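Local coordinates for protein dihydrodipicolinate synthase (Bacillus clausii KSM-K16, PDB 3E96) that probably acts as a 4-hydroxy-tetrahydrodipicolinate synthase, a lyase expected to hold its substrate as a Schiff base inside a TIM barrel, at residues B[49-54]-B[83-88]; B[108-113]-B[138-143]. All blocks are in the same frame, centred on the assembly; numbering follows the deposited sequence.

Contact 1. Residues B[49-54]-B[83-88]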
ATOM      1  N   VAL B  49     -22.887 -12.908   2.314  1.00 15.82           N
ATOM      2  CA  VAL B  49     -22.090 -11.751   2.708  1.00 15.21           C
ATOM      3  C   VAL B  49     -21.284 -11.342   1.482  1.00 13.99           C
ATOM      4  O   VAL B  49     -20.586 -12.167   0.889  1.00 14.68           O
ATOM      5  CB  VAL B  49     -21.109 -12.076   3.860  1.00 15.15           C
ATOM      6  CG1 VAL B  49     -20.273 -10.842   4.188  1.00 16.52           C
ATOM      7  CG2 VAL B  49     -21.877 -12.531   5.096  1.00 16.06           C
ATOM      8  N   ILE B  50     -21.402 -10.081   1.083  1.00 14.67           N
ATOM      9  CA  ILE B  50     -20.661  -9.595  -0.072  1.00 14.48           C
ATOM     10  C   ILE B  50     -19.849  -8.389   0.387  1.00 15.17           C
ATOM     11  O   ILE B  50     -20.323  -7.571   1.181  1.00 15.15           O
ATOM     12  CB  ILE B  50     -21.611  -9.240  -1.241  1.00 15.15           C
ATOM     13  CG1 ILE B  50     -20.786  -8.971  -2.504  1.00 15.98           C
ATOM     14  CG2 ILE B  50     -22.501  -8.058  -0.869  1.00 15.91           C
ATOM     15  CD1 ILE B  50     -21.608  -8.873  -3.777  1.00 15.34           C
ATOM     16  N   VAL B  51     -18.622  -8.290  -0.110  1.00 13.68           N
ATOM     17  CA  VAL B  51     -17.720  -7.233   0.316  1.00 13.02           C
ATOM     18  C   VAL B  51     -17.210  -6.301  -0.780  1.00 13.48           C
ATOM     19  O   VAL B  51     -16.109  -6.482  -1.299  1.00 13.39           O
ATOM     20  CB  VAL B  51     -16.498  -7.854   1.038  1.00 14.48           C
ATOM     21  CG1 VAL B  51     -15.659  -6.773   1.701  1.00 13.45           C
ATOM     22  CG2 VAL B  51     -16.970  -8.872   2.066  1.00 15.00           C
ATOM     23  N   PRO B  52     -18.006  -5.288  -1.150  1.00 13.10           N
ATOM     24  CA  PRO B  52     -17.548  -4.363  -2.189  1.00 12.80           C
ATOM     25  C   PRO B  52     -16.320  -3.620  -1.660  1.00 13.33           C
ATOM     26  O   PRO B  52     -16.143  -3.484  -0.448  1.00 12.85           O
ATOM     27  CB  PRO B  52     -18.749  -3.440  -2.391  1.00 12.05           C
ATOM     28  CG  PRO B  52     -19.431  -3.460  -1.037  1.00 13.04           C
ATOM     29  CD  PRO B  52     -19.351  -4.928  -0.669  1.00 12.41           C
ATOM     30  N   CYS B  53     -15.472  -3.146  -2.566  1.00 12.39           N
ATOM     31  CA  CYS B  53     -14.262  -2.436  -2.173  1.00 11.73           C
ATOM     32  C   CYS B  53     -13.283  -3.324  -1.415  1.00 13.42           C
ATOM     33  O   CYS B  53     -12.515  -2.852  -0.569  1.00 12.34           O
ATOM     34  CB  CYS B  53     -14.617  -1.200  -1.345  1.00 13.10           C
ATOM     35  SG  CYS B  53     -15.266   0.137  -2.374  1.00 14.36           S
ATOM     36  N   GLY B  54     -13.330  -4.618  -1.716  1.00 12.67           N
ATOM     37  CA  GLY B  54     -12.409  -5.559  -1.106  1.00 12.89           C
ATOM     38  C   GLY B  54     -11.194  -5.566  -2.016  1.00 14.67           C
ATOM     39  O   GLY B  54     -11.185  -4.875  -3.036  1.00 13.71           O
ATOM     40  N   LEU B  83     -25.730  -9.526   3.401  1.00 19.77           N
ATOM     41  CA  LEU B  83     -25.141  -8.456   4.189  1.00 18.51           C
ATOM     42  C   LEU B  83     -24.109  -7.789   3.295  1.00 18.66           C
ATOM     43  O   LEU B  83     -23.403  -8.465   2.543  1.00 18.77           O
ATOM     44  CB  LEU B  83     -24.445  -9.011   5.435  1.00 20.00           C
ATOM     45  CG  LEU B  83     -25.337  -9.537   6.560  1.00 24.02           C
ATOM     46  CD1 LEU B  83     -24.475 -10.125   7.672  1.00 24.68           C
ATOM     47  CD2 LEU B  83     -26.194  -8.397   7.091  1.00 23.56           C
ATOM     48  N   VAL B  84     -24.029  -6.466   3.371  1.00 16.17           N
ATOM     49  CA  VAL B  84     -23.074  -5.711   2.573  1.00 15.19           C
ATOM     50  C   VAL B  84     -22.018  -5.119   3.498  1.00 14.41           C
ATOM     51  O   VAL B  84     -22.332  -4.305   4.363  1.00 14.83           O
ATOM     52  CB  VAL B  84     -23.776  -4.572   1.802  1.00 14.92           C
ATOM     53  CG1 VAL B  84     -22.753  -3.738   1.042  1.00 16.24           C
ATOM     54  CG2 VAL B  84     -24.796  -5.160   0.837  1.00 15.80           C
ATOM     55  N   VAL B  85     -20.774  -5.551   3.321  1.00 13.73           N
ATOM     56  CA  VAL B  85     -19.658  -5.070   4.125  1.00 13.00           C
ATOM     57  C   VAL B  85     -18.781  -4.211   3.221  1.00 14.44           C
ATOM     58  O   VAL B  85     -18.231  -4.699   2.236  1.00 14.46           O
ATOM     59  CB  VAL B  85     -18.833  -6.244   4.678  1.00 14.00           C
ATOM     60  CG1 VAL B  85     -17.671  -5.716   5.518  1.00 13.82           C
ATOM     61  CG2 VAL B  85     -19.734  -7.170   5.501  1.00 13.75           C
ATOM     62  N   ALA B  86     -18.659  -2.931   3.559  1.00 12.48           N
ATOM     63  CA  ALA B  86     -17.883  -2.002   2.748  1.00 13.00           C
ATOM     64  C   ALA B  86     -16.410  -1.879   3.124  1.00 12.44           C
ATOM     65  O   ALA B  86     -16.070  -1.533   4.256  1.00 12.28           O
ATOM     66  CB  ALA B  86     -18.539  -0.617   2.783  1.00 11.76           C
ATOM     67  N   GLY B  87     -15.539  -2.163   2.162  1.00 12.89           N
ATOM     68  CA  GLY B  87     -14.118  -2.035   2.410  1.00 12.00           C
ATOM     69  C   GLY B  87     -13.763  -0.559   2.458  1.00 12.84           C
ATOM     70  O   GLY B  87     -14.238   0.227   1.628  1.00 12.40           O
ATOM     71  N   ILE B  88     -12.950  -0.175   3.439  1.00 11.94           N
ATOM     72  CA  ILE B  88     -12.509   1.210   3.586  1.00 13.11           C
ATOM     73  C   ILE B  88     -11.022   1.210   3.938  1.00 13.77           C
ATOM     74  O   ILE B  88     -10.470   0.175   4.331  1.00 14.77           O
ATOM     75  CB  ILE B  88     -13.311   1.964   4.690  1.00 12.93           C
ATOM     76  CG1 ILE B  88     -13.077   1.325   6.060  1.00 13.18           C
ATOM     77  CG2 ILE B  88     -14.799   1.945   4.358  1.00 13.07           C
ATOM     78  CD1 ILE B  88     -13.789   2.064   7.202  1.00 13.98           C
TER

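Contact 2. Residues B[108-113]-B[138-143]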
ATOM      1  N   ASP B 108     -24.099  -2.669   5.815  1.00 17.47           N
ATOM      2  CA  ASP B 108     -24.351  -3.271   7.119  1.00 18.51           C
ATOM      3  C   ASP B 108     -23.151  -3.164   8.044  1.00 17.67           C
ATOM      4  O   ASP B 108     -23.289  -3.184   9.267  1.00 17.88           O
ATOM      5  CB  ASP B 108     -24.737  -4.736   6.931  1.00 18.88           C
ATOM      6  CG  ASP B 108     -26.016  -4.893   6.145  1.00 20.81           C
ATOM      7  OD1 ASP B 108     -27.084  -4.511   6.674  1.00 20.50           O
ATOM      8  OD2 ASP B 108     -25.955  -5.383   4.997  1.00 19.20           O
ATOM      9  N   ALA B 109     -21.969  -3.051   7.452  1.00 16.09           N
ATOM     10  CA  ALA B 109     -20.741  -2.938   8.221  1.00 16.88           C
ATOM     11  C   ALA B 109     -19.624  -2.507   7.284  1.00 15.87           C
ATOM     12  O   ALA B 109     -19.834  -2.376   6.080  1.00 15.88           O
ATOM     13  CB  ALA B 109     -20.394  -4.289   8.854  1.00 17.09           C
ATOM     14  N   VAL B 110     -18.445  -2.275   7.849  1.00 15.49           N
ATOM     15  CA  VAL B 110     -17.280  -1.908   7.054  1.00 14.13           C
ATOM     16  C   VAL B 110     -16.141  -2.862   7.377  1.00 13.99           C
ATOM     17  O   VAL B 110     -16.111  -3.463   8.456  1.00 13.54           O
ATOM     18  CB  VAL B 110     -16.781  -0.467   7.362  1.00 15.42           C
ATOM     19  CG1 VAL B 110     -17.833   0.552   6.962  1.00 13.92           C
ATOM     20  CG2 VAL B 110     -16.429  -0.339   8.843  1.00 13.99           C
ATOM     21  N   MET B 111     -15.229  -3.027   6.424  1.00 11.91           N
ATOM     22  CA  MET B 111     -14.039  -3.848   6.626  1.00 13.02           C
ATOM     23  C   MET B 111     -12.884  -2.871   6.465  1.00 12.94           C
ATOM     24  O   MET B 111     -12.710  -2.263   5.406  1.00 13.44           O
ATOM     25  CB  MET B 111     -13.896  -4.957   5.576  1.00 13.63           C
ATOM     26  CG  MET B 111     -12.551  -5.723   5.693  1.00 14.97           C
ATOM     27  SD  MET B 111     -12.172  -6.836   4.315  1.00 10.85           S
ATOM     28  CE  MET B 111     -11.796  -5.655   3.029  1.00 18.69           C
ATOM     29  N   ILE B 112     -12.104  -2.700   7.521  1.00 13.18           N
ATOM     30  CA  ILE B 112     -10.980  -1.788   7.446  1.00 13.05           C
ATOM     31  C   ILE B 112      -9.771  -2.546   6.920  1.00 12.15           C
ATOM     32  O   ILE B 112      -9.279  -3.477   7.565  1.00 11.89           O
ATOM     33  CB  ILE B 112     -10.634  -1.196   8.827  1.00 13.60           C
ATOM     34  CG1 ILE B 112     -11.898  -0.645   9.496  1.00 15.23           C
ATOM     35  CG2 ILE B 112      -9.612  -0.075   8.663  1.00 13.50           C
ATOM     36  CD1 ILE B 112     -11.664  -0.145  10.918  1.00 17.54           C
ATOM     37  N   HIS B 113      -9.310  -2.157   5.734  1.00 12.36           N
ATOM     38  CA  HIS B 113      -8.142  -2.779   5.125  1.00 13.11           C
ATOM     39  C   HIS B 113      -6.941  -2.553   6.022  1.00 13.32           C
ATOM     40  O   HIS B 113      -6.945  -1.658   6.864  1.00 12.66           O
ATOM     41  CB  HIS B 113      -7.836  -2.146   3.765  1.00 11.74           C
ATOM     42  CG  HIS B 113      -8.707  -2.640   2.655  1.00 12.47           C
ATOM     43  ND1 HIS B 113      -8.508  -3.857   2.041  1.00 14.96           N
ATOM     44  CD2 HIS B 113      -9.791  -2.090   2.061  1.00 12.09           C
ATOM     45  CE1 HIS B 113      -9.434  -4.037   1.115  1.00 14.04           C
ATOM     46  NE2 HIS B 113     -10.226  -2.978   1.108  1.00 11.70           N
ATOM     47  N   PHE B 138     -19.900   2.029  14.150  1.00 21.00           N
ATOM     48  CA  PHE B 138     -20.636   1.197  13.204  1.00 19.67           C
ATOM     49  C   PHE B 138     -19.921  -0.159  13.181  1.00 18.36           C
ATOM     50  O   PHE B 138     -18.708  -0.219  13.380  1.00 16.80           O
ATOM     51  CB  PHE B 138     -20.560   1.874  11.830  1.00 20.54           C
ATOM     52  CG  PHE B 138     -21.467   1.287  10.794  1.00 20.89           C
ATOM     53  CD1 PHE B 138     -22.849   1.350  10.938  1.00 23.79           C
ATOM     54  CD2 PHE B 138     -20.940   0.720   9.640  1.00 21.91           C
ATOM     55  CE1 PHE B 138     -23.690   0.863   9.946  1.00 22.65           C
ATOM     56  CE2 PHE B 138     -21.773   0.230   8.639  1.00 23.20           C
ATOM     57  CZ  PHE B 138     -23.152   0.303   8.795  1.00 24.51           C
ATOM     58  N   PRO B 139     -20.659  -1.262  12.948  1.00 18.02           N
ATOM     59  CA  PRO B 139     -20.022  -2.584  12.920  1.00 17.45           C
ATOM     60  C   PRO B 139     -18.808  -2.591  12.003  1.00 15.92           C
ATOM     61  O   PRO B 139     -18.893  -2.175  10.846  1.00 15.95           O
ATOM     62  CB  PRO B 139     -21.143  -3.492  12.431  1.00 18.30           C
ATOM     63  CG  PRO B 139     -22.354  -2.856  13.071  1.00 20.02           C
ATOM     64  CD  PRO B 139     -22.118  -1.385  12.771  1.00 19.07           C
ATOM     65  N   SER B 140     -17.681  -3.065  12.528  1.00 15.01           N
ATOM     66  CA  SER B 140     -16.438  -3.079  11.766  1.00 15.32           C
ATOM     67  C   SER B 140     -15.668  -4.386  11.846  1.00 14.80           C
ATOM     68  O   SER B 140     -15.711  -5.087  12.858  1.00 12.94           O
ATOM     69  CB  SER B 140     -15.498  -1.973  12.268  1.00 14.79           C
ATOM     70  OG  SER B 140     -16.130  -0.708  12.317  1.00 16.14           O
ATOM     71  N   LEU B 141     -14.967  -4.699  10.761  1.00 13.37           N
ATOM     72  CA  LEU B 141     -14.096  -5.866  10.703  1.00 13.11           C
ATOM     73  C   LEU B 141     -12.737  -5.283  10.349  1.00 14.16           C
ATOM     74  O   LEU B 141     -12.657  -4.190   9.782  1.00 14.55           O
ATOM     75  CB  LEU B 141     -14.498  -6.843   9.597  1.00 14.01           C
ATOM     76  CG  LEU B 141     -15.782  -7.653   9.741  1.00 15.39           C
ATOM     77  CD1 LEU B 141     -16.980  -6.790   9.381  1.00 17.38           C
ATOM     78  CD2 LEU B 141     -15.707  -8.858   8.822  1.00 18.37           C
ATOM     79  N   VAL B 142     -11.670  -5.991  10.697  1.00 15.11           N
ATOM     80  CA  VAL B 142     -10.332  -5.533  10.354  1.00 15.50           C
ATOM     81  C   VAL B 142      -9.633  -6.637   9.566  1.00 15.80           C
ATOM     82  O   VAL B 142      -9.817  -7.827   9.854  1.00 14.02           O
ATOM     83  CB  VAL B 142      -9.487  -5.196  11.608  1.00 19.24           C
ATOM     84  CG1 VAL B 142     -10.161  -4.083  12.412  1.00 17.27           C
ATOM     85  CG2 VAL B 142      -9.299  -6.433  12.455  1.00 19.59           C
ATOM     86  N   TYR B 143      -8.863  -6.240   8.555  1.00 14.05           N
ATOM     87  CA  TYR B 143      -8.113  -7.184   7.734  1.00 13.89           C
ATOM     88  C   TYR B 143      -6.691  -7.114   8.284  1.00 14.11           C
ATOM     89  O   TYR B 143      -5.981  -6.129   8.084  1.00 15.50           O
ATOM     90  CB  TYR B 143      -8.129  -6.763   6.259  1.00 16.18           C
ATOM     91  CG  TYR B 143      -7.767  -7.898   5.323  1.00 19.36           C
ATOM     92  CD1 TYR B 143      -8.720  -8.851   4.951  1.00 21.77           C
ATOM     93  CD2 TYR B 143      -6.468  -8.047   4.844  1.00 20.63           C
ATOM     94  CE1 TYR B 143      -8.385  -9.926   4.123  1.00 23.79           C
ATOM     95  CE2 TYR B 143      -6.122  -9.116   4.018  1.00 22.07           C
ATOM     96  CZ  TYR B 143      -7.083 -10.051   3.662  1.00 24.16           C
ATOM     97  OH  TYR B 143      -6.742 -11.112   2.852  1.00 25.40           O
TER

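Contact 1. Residues B[49-54]-B[83-88]
Ile50 is gripped through both its backbone polar atoms by the neighbouring strand: its N donates to Leu83 O at 3.0 Å, and its O accepts from Val85 N in a nearly straight bond (178° at the hydrogen). The parallel pairing then reaches Pro52, which has no N-H to offer. Val85 O instead lies 3.2 Å from Val51 CA, in a CA-H...O contact, and 3.1 Å from Pro52 CD. Hydrogen bonding resumes where Gly87 N meets Pro52 O. Gly87 has no side chain, consistent with how close Cys53 O comes to where a CB would stand.

Apolar packing occurs on both faces. Val49 CG1 meets Val85 CG2 at 3.9 Å, and Val51 CG2 lies alongside Val85 CB; beta-branched residues suit such extended, buried backbone. On the other face, Ile50 CG1 is anti to the backbone N (chi1 -170°) and its end leads away from strand 83-88, while CG2 lies beside Val84 CG2. The ring of Pro52 crosses Val84 at about a right angle, CG to CG1 3.9 Å. An alanine at this place has neither CG nor CD, so Val84 CG1 would probably lose its contact with the ring and the backbone the ring's restraint on phi. The two segments belong to a beta-alpha-beta unit of the TIM barrel, joined through helix 64-78, with Val51 beside Lys167, the predicted Schiff-base residue.

Contact 2. Residues B[108-113]-B[138-143]
Ile112 N gives the shortest bond between the two strands, to Leu141 O at 2.8 Å, straight at the hydrogen (175°) though the donor is tilted from the carbonyl plane. Ile112 O accepts from Tyr143 N, Val110 N donates to Pro139 O and Val110 O accepts from Leu141 N, so four backbone bonds join the parallel pair.

At the strands' start, the Phe138 ring packs against the beginning of segment 108-113. Its CG stands anti to the backbone N (chi1 -169°), which carries CE2 to 3.4 Å from Ala109 CA and lets Val110 CG1 reach the ring edge at CD2. Ala109 is small enough for Pro139 CB to approach its CB to 3.7 Å. Ser140 OG, donating to Phe138 O, lies 3.5 Å from Val110 CG2.

Towards the far end, the unbranched chain of Met111 bends at chi3 (72°), and its SD makes an oblique Met-aromatic contact with Tyr143, 4.0 Å from CD1. Tyr143, a predicted proton donor/acceptor, is hydrogen-bonded through OH to Gly194 O. Met111 and Tyr143 both touch Lys167 on strand 163-168, whereas Ile112 and Val142 pack outward on Phe129 of helix 122-136.

How the contacts relate
Contact 1 closes before contact 2 opens, and helix 92-105 runs between them along the chain. Their centres lie 8 Å apart because strands 83-88 and 109-112 are neighbours in the closed parallel sheet. Each contact belongs to its own beta-alpha-beta unit, whose two strands are connected through helix 64-78 in contact 1 and helix 122-136 in contact 2. They meet directly: Asp108 OD2 probably accepts a hydrogen bond from Val84 N at 2.7 Å, Ala86 O probably accepts one from Met111 N, and His113 NE2 is hydrogen-bonded to Cys53 O. Together they form four consecutive strands of the barrel and bring Val51, Met111 and Tyr143 round the predicted catalytic Lys167.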